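Local coordinates for TENA/THI-4 protein (Shewanella denitrificans OS217, PDB 3DDE) that is of unknown function but adopts an all-helical, heme oxygenase-like fold and may act as an oxidoreductase, at residues T16-D19 with S20-N24; M45-T48 with Y49-T52; K57-A60 with L61-I64; S198-A201 with V202-N205. All coordinates share one frame; numbering follows the deposited sequence.

Interaction 1: residues T16-D19 with S20-N24; sequences TMWD and SILTN
Ile21 N and Leu22 N donate to Met17 O and Trp18 O in the i to i+4 pattern of an alpha helix, and Leu22 N lies almost in line with the C=O of Trp18, 2.8 Å from Trp18 O. The bond from Ser20 N to Thr16 O is weak. At the next residue, the carbonyl of Asp19 is gripped twice by Thr23. The backbone Thr23 N gives the regular helical bond at 3.0 Å to Asp19 O, while Thr23 OG1 donates a second, 2.7 Å long to Asp19 O, from the other face of the carbonyl plane. What makes this possible is the torsion of Thr23: OG1 lies beside its own backbone N (chi1 -62°) and folds back along the helix. The Asp19 carboxylate runs alongside, its OD1 3.4 Å from Thr23 OG1. On a different side of the helix the contact is apolar. The indole of Trp18 meets its two neighbours at one atom of its benzo ring: CE3 lies 4.1 Å from Ile21 CD1 and 4.2 Å from Leu22 CD2, so that the two aliphatic chains share a single corner of the large flat group. This turn closes helix 7-24, where His29 NE2 makes weak bonds to the carbonyls of Leu22 and Thr23. Trp18 stacks on Tyr146 of helix 144-157, and Met17 (selenomethionine), Trp18 and Ile21 all press on Leu207 of helix 193-223.

Interaction 2: residues M45-T48 with Y49-T52; sequences MTET and YHYT
The imidazole of His50 presents its edge to the carboxylate of Glu47, while one face of the Tyr51 ring carries Thr48 O, 3.8 Å above the plane and displaced toward the rim, with Thr52 OG1 over the same face. A third flat group, the phenol ring of Tyr49, has Thr46 O at its edge. All three aromatic residues belong to helix 38-52 of the heme oxygenase-like bundle, largely buried at this turn, and each belongs to a helical turn hydrogen-bonded to residues 45-48. The Glu47 chain bends at its second torsion (chi2 -47°), which brings OE2 to 3.5 Å from His50 CD2; the carboxylate plane stands 53° from the ring. A water joins the two groups, giving a hydrogen to Glu47 OE2 and lying 2.9 Å from His50 NE2. The methyl of Thr46 comes alongside the ring, with CG2 3.7 Å from His50 NE2. Outside partners hold the pair further: Glu47 OE1 is bound by Thr114 OG1 and Leu111 N, His50 NE2 by Ser108 OG, and His50 ND1 by Lys53 NZ, so the rotation of the imidazole is fixed from both nitrogens. Around the helix, Met45 (selenomethionine), Thr48 and Thr52 face Phe167 of helix 166-189, and Tyr51 faces helix 112-126. Thr48 O accepts two bonds from one residue: Thr52 N at 2.9 Å from Thr48 O, and Thr52 OG1 at 2.8 Å from Thr48 O, the hydroxyl standing above the carbonyl plane.

Interaction 3: residues K57-A60 with L61-I64; sequences KNQA and LVGI
Leu61 and Ala60 bury the most surface where residues 57-60 meet 61-64, and Val62 comes next, its side chain lying against Gln59. Leu61 closes the first turn with a bond from Leu61 N to Lys57 O, and its CB rests 3.4 Å from Asn58 O. Its CG lies opposite the backbone N (chi1 -165°), which turns the branched end away from these carbonyls. The carbonyl of Ala60 receives two weak bonds, at 3.1 Å from Gly63 N to Ala60 O and at 3.3 Å from Ile64 N to Ala60 O, so the helix is less regularly bonded toward this end; Ile64 CD1 also lies 3.5 Å from Ala60 O. Val62 N shares itself weakly between Asn58 O and Gln59 O. The Gln59 chain bends at chi2 (56°) and brings NE2 over to Val62 CG2, 3.9 Å away. Asn58 OD1 is held by Arg133. Ile64 packs on Ile64 of a second subunit. The helix is shared: Gln59, Ala60 and Val62 meet helix 71-84 and Asn58 meets helix 112-126 within the heme oxygenase-like bundle, while Lys57, Ala60, Leu61 and Ile64 line an interface with that second subunit.

Interaction 4: residues S198-A201 with V202-N205; sequences SVVA and VMEN
Val200 runs beside the extended side chain of Glu204, one turn further along the helix, and its CG1 methyl lies 3.6 Å from Glu204 OE2 and 3.8 Å from Glu204 CD. Both chains leave the helix in the same direction, so the apolar methyl lies against the carboxylate end while the stem of the acid covers the backbone: Glu204 CG is 3.3 Å from Val200 O. That position follows from the first torsion of Glu204, which sets CG beside the backbone N (chi1 -74°). The same Val200 methyl also meets the end of Met203, a selenomethionine here, whose CE is 4.3 Å from Val200 CG1. Val202 turns its CG2 back over the preceding turn, 3.3 Å from Ser198 O, a carbonyl that also accepts the bond from Val202 N. Beneath these side chains the helix is regular. Met203 N bonds to Val199 O at 2.9 Å, and the bonds from Glu204 N to Val200 O and from Asn205 N to Ala201 O continue the ladder unbroken. The sides of the helix differ in their partners. Met203 packs on Lys13 and Val14 of helix 7-24 and on Tyr138 and Trp139, whereas Val202 meets Tyr120 and Ile124 of helix 112-126. Asn205 ND2 bonds to Thr116 OG1 of a third subunit. The segment thus exemplifies a long bundle helix, 193-223, whose faces serve at once the interior of a heme oxygenase-like fold and a contact between subunits.

The four contacts follow one another along the chain, on helices 7-24, 38-52, 55-65 and 193-223, and each is local to its own helix. Only interactions 1 and 4 touch: the Met17 CE methyl packs 3.2 Å from Glu204 O, joining the first helix to the last although nearly two hundred residues separate them. Interactions 2 and 3 lie on successive helices, with centres about 19 Å apart. Interactions 1 and 3 are the most widely separated, centres about 30 Å apart on opposite sides of the chain's centre. Interaction 2 is the most central, whereas interactions 3 and 4 reach different neighbouring subunits, so the same bundle supplies both core and assembly surfaces.

Interaction 1: residues T16-D19 with S20-N24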
loop_
_atom_site.group_PDB
_atom_site.type_symbol
_atom_site.label_atom_id
_atom_site.label_comp_id
_atom_site.label_asym_id
_atom_site.label_seq_id
_atom_site.Cartn_x
_atom_site.Cartn_y
_atom_site.Cartn_z
ATOM N N THR A 16 28.202 20.022 -7.998
ATOM C CA THR A 16 28.497 20.718 -6.749
ATOM C C THR A 16 28.389 19.763 -5.564
ATOM O O THR A 16 29.205 19.812 -4.649
ATOM C CB THR A 16 27.555 21.924 -6.542
ATOM O OG1 THR A 16 27.874 22.943 -7.497
ATOM C CG2 THR A 16 27.717 22.510 -5.158
HETATM N N MSE A 17 27.386 18.894 -5.583
HETATM C CA MSE A 17 27.186 17.915 -4.505
HETATM C C MSE A 17 28.273 16.843 -4.440
HETATM O O MSE A 17 28.726 16.511 -3.345
HETATM C CB MSE A 17 25.812 17.258 -4.615
HETATM C CG MSE A 17 24.693 18.225 -4.305
HETATM SE SE MSE A 17 22.977 17.424 -4.451
HETATM C CE MSE A 17 23.064 16.149 -3.045
ATOM N N TRP A 18 28.671 16.287 -5.586
ATOM C CA TRP A 18 29.756 15.288 -5.612
ATOM C C TRP A 18 31.065 15.888 -5.094
ATOM O O TRP A 18 31.791 15.267 -4.313
ATOM C CB TRP A 18 29.958 14.696 -7.011
ATOM C CG TRP A 18 28.983 13.625 -7.340
ATOM C CD1 TRP A 18 28.022 13.651 -8.308
ATOM C CD2 TRP A 18 28.856 12.359 -6.680
ATOM N NE1 TRP A 18 27.309 12.472 -8.299
ATOM C CE2 TRP A 18 27.803 11.662 -7.310
ATOM C CE3 TRP A 18 29.539 11.742 -5.624
ATOM C CZ2 TRP A 18 27.412 10.376 -6.914
ATOM C CZ3 TRP A 18 29.150 10.466 -5.228
ATOM C CH2 TRP A 18 28.099 9.795 -5.874
ATOM N N ASP A 19 31.356 17.105 -5.524
ATOM C CA ASP A 19 32.549 17.800 -5.071
ATOM C C ASP A 19 32.638 17.808 -3.538
ATOM O O ASP A 19 33.689 17.548 -2.952
ATOM C CB ASP A 19 32.530 19.235 -5.588
ATOM C CG ASP A 19 33.716 20.034 -5.116
ATOM O OD1 ASP A 19 34.806 19.442 -4.951
ATOM O OD2 ASP A 19 33.553 21.252 -4.917
ATOM N N SER A 20 31.524 18.118 -2.900
ATOM C CA SER A 20 31.450 18.153 -1.454
ATOM C C SER A 20 31.624 16.762 -0.836
ATOM O O SER A 20 32.398 16.593 0.106
ATOM C CB SER A 20 30.108 18.753 -1.038
ATOM O OG SER A 20 29.893 18.588 0.347
ATOM N N ILE A 21 30.904 15.782 -1.374
ATOM C CA ILE A 21 30.952 14.394 -0.898
ATOM C C ILE A 21 32.360 13.803 -0.993
ATOM O O ILE A 21 32.837 13.170 -0.045
ATOM C CB ILE A 21 29.970 13.503 -1.707
ATOM C CG1 ILE A 21 28.517 13.925 -1.455
ATOM C CG2 ILE A 21 30.124 12.024 -1.332
ATOM C CD1 ILE A 21 27.509 13.283 -2.421
ATOM N N LEU A 22 33.030 14.036 -2.125
ATOM C CA LEU A 22 34.362 13.497 -2.359
ATOM C C LEU A 22 35.435 14.234 -1.551
ATOM O O LEU A 22 36.432 13.635 -1.148
ATOM C CB LEU A 22 34.677 13.475 -3.878
ATOM C CG LEU A 22 33.657 12.660 -4.736
ATOM C CD1 LEU A 22 33.989 12.680 -6.236
ATOM C CD2 LEU A 22 33.508 11.215 -4.254
ATOM N N THR A 23 35.215 15.521 -1.286
ATOM C CA THR A 23 36.152 16.317 -0.495
ATOM C C THR A 23 36.030 16.023 1.003
ATOM O O THR A 23 36.996 16.151 1.737
ATOM C CB THR A 23 35.915 17.854 -0.686
ATOM O OG1 THR A 23 36.123 18.224 -2.054
ATOM C CG2 THR A 23 36.859 18.675 0.185
ATOM N N ASN A 24 34.845 15.640 1.458
ATOM C CA ASN A 24 34.604 15.443 2.888
ATOM C C ASN A 24 34.505 14.006 3.410
ATOM O O ASN A 24 34.650 13.794 4.610
ATOM C CB ASN A 24 33.349 16.234 3.289
ATOM C CG ASN A 24 33.600 17.743 3.315
ATOM O OD1 ASN A 24 34.579 18.208 3.901
ATOM N ND2 ASN A 24 32.708 18.509 2.697
#

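Interaction 2: residues M45-T48 with Y49-T52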
loop_
_atom_site.group_PDB
_atom_site.type_symbol
_atom_site.label_atom_id
_atom_site.label_comp_id
_atom_site.label_asym_id
_atom_site.label_seq_id
_atom_site.Cartn_x
_atom_site.Cartn_y
_atom_site.Cartn_z
HETATM N N MSE A 45 29.995 -2.801 -0.443
HETATM C CA MSE A 45 29.222 -3.523 -1.476
HETATM C C MSE A 45 27.988 -4.189 -0.862
HETATM O O MSE A 45 26.957 -4.366 -1.536
HETATM C CB MSE A 45 30.087 -4.560 -2.220
HETATM C CG MSE A 45 31.179 -4.007 -3.158
HETATM SE SE MSE A 45 30.503 -2.730 -4.620
HETATM C CE MSE A 45 29.083 -3.896 -5.382
ATOM N N THR A 46 28.085 -4.543 0.419
ATOM C CA THR A 46 26.954 -5.121 1.142
ATOM C C THR A 46 25.821 -4.112 1.242
ATOM O O THR A 46 24.669 -4.470 1.019
ATOM C CB THR A 46 27.373 -5.606 2.537
ATOM O OG1 THR A 46 28.376 -6.614 2.387
ATOM C CG2 THR A 46 26.200 -6.178 3.304
ATOM N N GLU A 47 26.124 -2.849 1.567
ATOM C CA GLU A 47 25.070 -1.832 1.656
ATOM C C GLU A 47 24.502 -1.490 0.284
ATOM O O GLU A 47 23.312 -1.169 0.153
ATOM C CB GLU A 47 25.538 -0.552 2.357
ATOM C CG GLU A 47 25.937 -0.773 3.798
ATOM C CD GLU A 47 24.915 -1.589 4.550
ATOM O OE1 GLU A 47 23.778 -1.096 4.719
ATOM O OE2 GLU A 47 25.254 -2.730 4.959
ATOM N N THR A 48 25.351 -1.537 -0.732
ATOM C CA THR A 48 24.900 -1.296 -2.095
ATOM C C THR A 48 23.899 -2.372 -2.473
ATOM O O THR A 48 22.871 -2.083 -3.089
ATOM C CB THR A 48 26.069 -1.257 -3.080
ATOM O OG1 THR A 48 26.932 -0.173 -2.707
ATOM C CG2 THR A 48 25.585 -1.033 -4.507
ATOM N N TYR A 49 24.207 -3.603 -2.066
ATOM C CA TYR A 49 23.341 -4.752 -2.302
ATOM C C TYR A 49 21.981 -4.535 -1.669
ATOM O O TYR A 49 20.961 -4.795 -2.312
ATOM C CB TYR A 49 23.972 -6.045 -1.761
ATOM C CG TYR A 49 22.954 -7.135 -1.513
ATOM C CD1 TYR A 49 22.559 -8.010 -2.526
ATOM C CD2 TYR A 49 22.379 -7.282 -0.253
ATOM C CE1 TYR A 49 21.606 -8.994 -2.277
ATOM C CE2 TYR A 49 21.432 -8.253 0.006
ATOM C CZ TYR A 49 21.044 -9.100 -0.997
ATOM O OH TYR A 49 20.088 -10.049 -0.689
ATOM N N HIS A 50 21.984 -4.065 -0.415
ATOM C CA HIS A 50 20.750 -3.816 0.333
ATOM C C HIS A 50 19.798 -2.828 -0.315
ATOM O O HIS A 50 18.626 -3.113 -0.420
ATOM C CB HIS A 50 21.046 -3.379 1.768
ATOM C CG HIS A 50 21.540 -4.487 2.636
ATOM N ND1 HIS A 50 20.895 -5.700 2.723
ATOM C CD2 HIS A 50 22.575 -4.548 3.506
ATOM C CE1 HIS A 50 21.524 -6.469 3.592
ATOM N NE2 HIS A 50 22.555 -5.799 4.074
ATOM N N TYR A 51 20.275 -1.665 -0.732
ATOM C CA TYR A 51 19.373 -0.700 -1.349
ATOM C C TYR A 51 19.066 -1.012 -2.825
ATOM O O TYR A 51 17.962 -0.774 -3.297
ATOM C CB TYR A 51 19.870 0.729 -1.147
ATOM C CG TYR A 51 20.965 1.254 -2.070
ATOM C CD1 TYR A 51 20.659 1.698 -3.356
ATOM C CD2 TYR A 51 22.260 1.429 -1.609
ATOM C CE1 TYR A 51 21.610 2.217 -4.183
ATOM C CE2 TYR A 51 23.248 1.965 -2.432
ATOM C CZ TYR A 51 22.916 2.357 -3.726
ATOM O OH TYR A 51 23.885 2.873 -4.571
ATOM N N THR A 52 20.031 -1.580 -3.543
ATOM C CA THR A 52 19.844 -1.917 -4.953
ATOM C C THR A 52 18.728 -2.947 -5.117
ATOM O O THR A 52 18.021 -2.953 -6.115
ATOM C CB THR A 52 21.193 -2.399 -5.592
ATOM O OG1 THR A 52 22.075 -1.277 -5.644
ATOM C CG2 THR A 52 21.005 -2.916 -6.997
HETATM O O HOH W 1 24.437 -4.841 6.057
#

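Interaction 3: residues K57-A60 with L61-I64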
loop_
_atom_site.group_PDB
_atom_site.type_symbol
_atom_site.label_atom_id
_atom_site.label_comp_id
_atom_site.label_asym_id
_atom_site.label_seq_id
_atom_site.Cartn_x
_atom_site.Cartn_y
_atom_site.Cartn_z
ATOM N N LYS A 57 11.623 -2.549 -7.584
ATOM C CA LYS A 57 10.343 -2.513 -6.886
ATOM C C LYS A 57 9.804 -1.104 -6.705
ATOM O O LYS A 57 8.657 -0.858 -7.051
ATOM C CB LYS A 57 10.472 -3.185 -5.539
ATOM C CG LYS A 57 10.778 -4.652 -5.637
ATOM C CD LYS A 57 10.807 -5.269 -4.260
ATOM C CE LYS A 57 11.037 -6.737 -4.369
ATOM N NZ LYS A 57 10.706 -7.421 -3.103
ATOM N N ASN A 58 10.616 -0.178 -6.195
ATOM C CA ASN A 58 10.131 1.176 -6.035
ATOM C C ASN A 58 9.918 1.916 -7.383
ATOM O O ASN A 58 9.055 2.797 -7.473
ATOM C CB ASN A 58 10.901 1.978 -4.945
ATOM C CG ASN A 58 12.395 2.165 -5.230
ATOM O OD1 ASN A 58 12.827 2.552 -6.333
ATOM N ND2 ASN A 58 13.179 1.964 -4.195
ATOM N N GLN A 59 10.657 1.521 -8.429
ATOM C CA GLN A 59 10.435 2.061 -9.767
ATOM C C GLN A 59 9.068 1.591 -10.298
ATOM O O GLN A 59 8.296 2.386 -10.844
ATOM C CB GLN A 59 11.553 1.629 -10.724
ATOM C CG GLN A 59 11.392 2.080 -12.168
ATOM C CD GLN A 59 11.240 3.590 -12.309
ATOM O OE1 GLN A 59 12.226 4.304 -12.521
ATOM N NE2 GLN A 59 10.014 4.089 -12.136
ATOM N N ALA A 60 8.770 0.307 -10.143
ATOM C CA ALA A 60 7.480 -0.226 -10.575
ATOM C C ALA A 60 6.333 0.437 -9.792
ATOM O O ALA A 60 5.249 0.645 -10.322
ATOM C CB ALA A 60 7.432 -1.777 -10.433
ATOM N N LEU A 61 6.594 0.802 -8.543
ATOM C CA LEU A 61 5.578 1.419 -7.686
ATOM C C LEU A 61 5.063 2.774 -8.208
ATOM O O LEU A 61 3.875 3.089 -8.058
ATOM C CB LEU A 61 6.121 1.531 -6.257
ATOM C CG LEU A 61 5.159 1.825 -5.108
ATOM C CD1 LEU A 61 3.968 0.846 -5.080
ATOM C CD2 LEU A 61 5.949 1.786 -3.801
ATOM N N VAL A 62 5.943 3.570 -8.824
ATOM C CA VAL A 62 5.529 4.838 -9.433
ATOM C C VAL A 62 4.379 4.587 -10.434
ATOM O O VAL A 62 3.399 5.351 -10.486
ATOM C CB VAL A 62 6.695 5.524 -10.203
ATOM C CG1 VAL A 62 6.224 6.852 -10.868
ATOM C CG2 VAL A 62 7.939 5.739 -9.298
ATOM N N GLY A 63 4.512 3.526 -11.231
ATOM C CA GLY A 63 3.503 3.173 -12.240
ATOM C C GLY A 63 2.187 2.664 -11.675
ATOM O O GLY A 63 1.140 2.817 -12.282
ATOM N N ILE A 64 2.240 2.057 -10.498
ATOM C CA ILE A 64 1.048 1.572 -9.830
ATOM C C ILE A 64 0.317 2.686 -9.080
ATOM O O ILE A 64 -0.903 2.736 -9.117
ATOM C CB ILE A 64 1.400 0.425 -8.855
ATOM C CG1 ILE A 64 1.976 -0.750 -9.648
ATOM C CG2 ILE A 64 0.166 -0.013 -8.068
ATOM C CD1 ILE A 64 2.927 -1.575 -8.844
#

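Interaction 4: residues S198-A201 with V202-N205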
loop_
_atom_site.group_PDB
_atom_site.type_symbol
_atom_site.label_atom_id
_atom_site.label_comp_id
_atom_site.label_asym_id
_atom_site.label_seq_id
_atom_site.Cartn_x
_atom_site.Cartn_y
_atom_site.Cartn_z
ATOM N N SER A 198 10.107 19.165 -7.921
ATOM C CA SER A 198 10.005 17.861 -7.244
ATOM C C SER A 198 11.157 16.916 -7.659
ATOM O O SER A 198 11.664 16.110 -6.845
ATOM C CB SER A 198 8.642 17.196 -7.520
ATOM O OG SER A 198 8.505 16.800 -8.876
ATOM N N VAL A 199 11.529 16.987 -8.934
ATOM C CA VAL A 199 12.654 16.224 -9.466
ATOM C C VAL A 199 13.958 16.672 -8.765
ATOM O O VAL A 199 14.766 15.844 -8.348
ATOM C CB VAL A 199 12.767 16.413 -11.014
ATOM C CG1 VAL A 199 14.102 15.901 -11.547
ATOM C CG2 VAL A 199 11.586 15.736 -11.721
ATOM N N VAL A 200 14.143 17.987 -8.632
ATOM C CA VAL A 200 15.340 18.545 -7.995
ATOM C C VAL A 200 15.406 18.177 -6.509
ATOM O O VAL A 200 16.470 17.849 -5.989
ATOM C CB VAL A 200 15.410 20.089 -8.154
ATOM C CG1 VAL A 200 16.530 20.678 -7.288
ATOM C CG2 VAL A 200 15.596 20.480 -9.625
ATOM N N ALA A 201 14.260 18.222 -5.837
ATOM C CA ALA A 201 14.175 17.887 -4.422
ATOM C C ALA A 201 14.577 16.424 -4.169
ATOM O O ALA A 201 15.301 16.127 -3.236
ATOM C CB ALA A 201 12.736 18.168 -3.894
ATOM N N VAL A 202 14.110 15.516 -5.005
ATOM C CA VAL A 202 14.447 14.084 -4.865
ATOM C C VAL A 202 15.881 13.787 -5.266
ATOM O O VAL A 202 16.535 12.959 -4.643
ATOM C CB VAL A 202 13.465 13.186 -5.657
ATOM C CG1 VAL A 202 13.898 11.665 -5.647
ATOM C CG2 VAL A 202 12.074 13.368 -5.092
HETATM N N MSE A 203 16.366 14.454 -6.308
HETATM C CA MSE A 203 17.735 14.293 -6.768
HETATM C C MSE A 203 18.686 14.610 -5.619
HETATM O O MSE A 203 19.617 13.858 -5.325
HETATM C CB MSE A 203 17.988 15.277 -7.925
HETATM C CG MSE A 203 19.363 15.216 -8.582
HETATM SE SE MSE A 203 19.555 16.637 -9.892
HETATM C CE MSE A 203 19.695 18.161 -8.692
ATOM N N GLU A 204 18.429 15.750 -4.987
ATOM C CA GLU A 204 19.253 16.255 -3.904
ATOM C C GLU A 204 19.215 15.367 -2.677
ATOM O O GLU A 204 20.259 14.991 -2.158
ATOM C CB GLU A 204 18.822 17.671 -3.510
ATOM C CG GLU A 204 19.227 18.764 -4.500
ATOM C CD GLU A 204 18.650 20.145 -4.146
ATOM O OE1 GLU A 204 17.776 20.217 -3.268
ATOM O OE2 GLU A 204 19.052 21.166 -4.752
ATOM N N ASN A 205 18.013 15.015 -2.221
ATOM C CA ASN A 205 17.907 14.268 -0.982
ATOM C C ASN A 205 18.354 12.845 -1.156
ATOM O O ASN A 205 19.015 12.307 -0.288
ATOM C CB ASN A 205 16.509 14.369 -0.339
ATOM C CG ASN A 205 16.528 14.016 1.152
ATOM O OD1 ASN A 205 17.260 14.639 1.944
ATOM N ND2 ASN A 205 15.725 13.026 1.547
#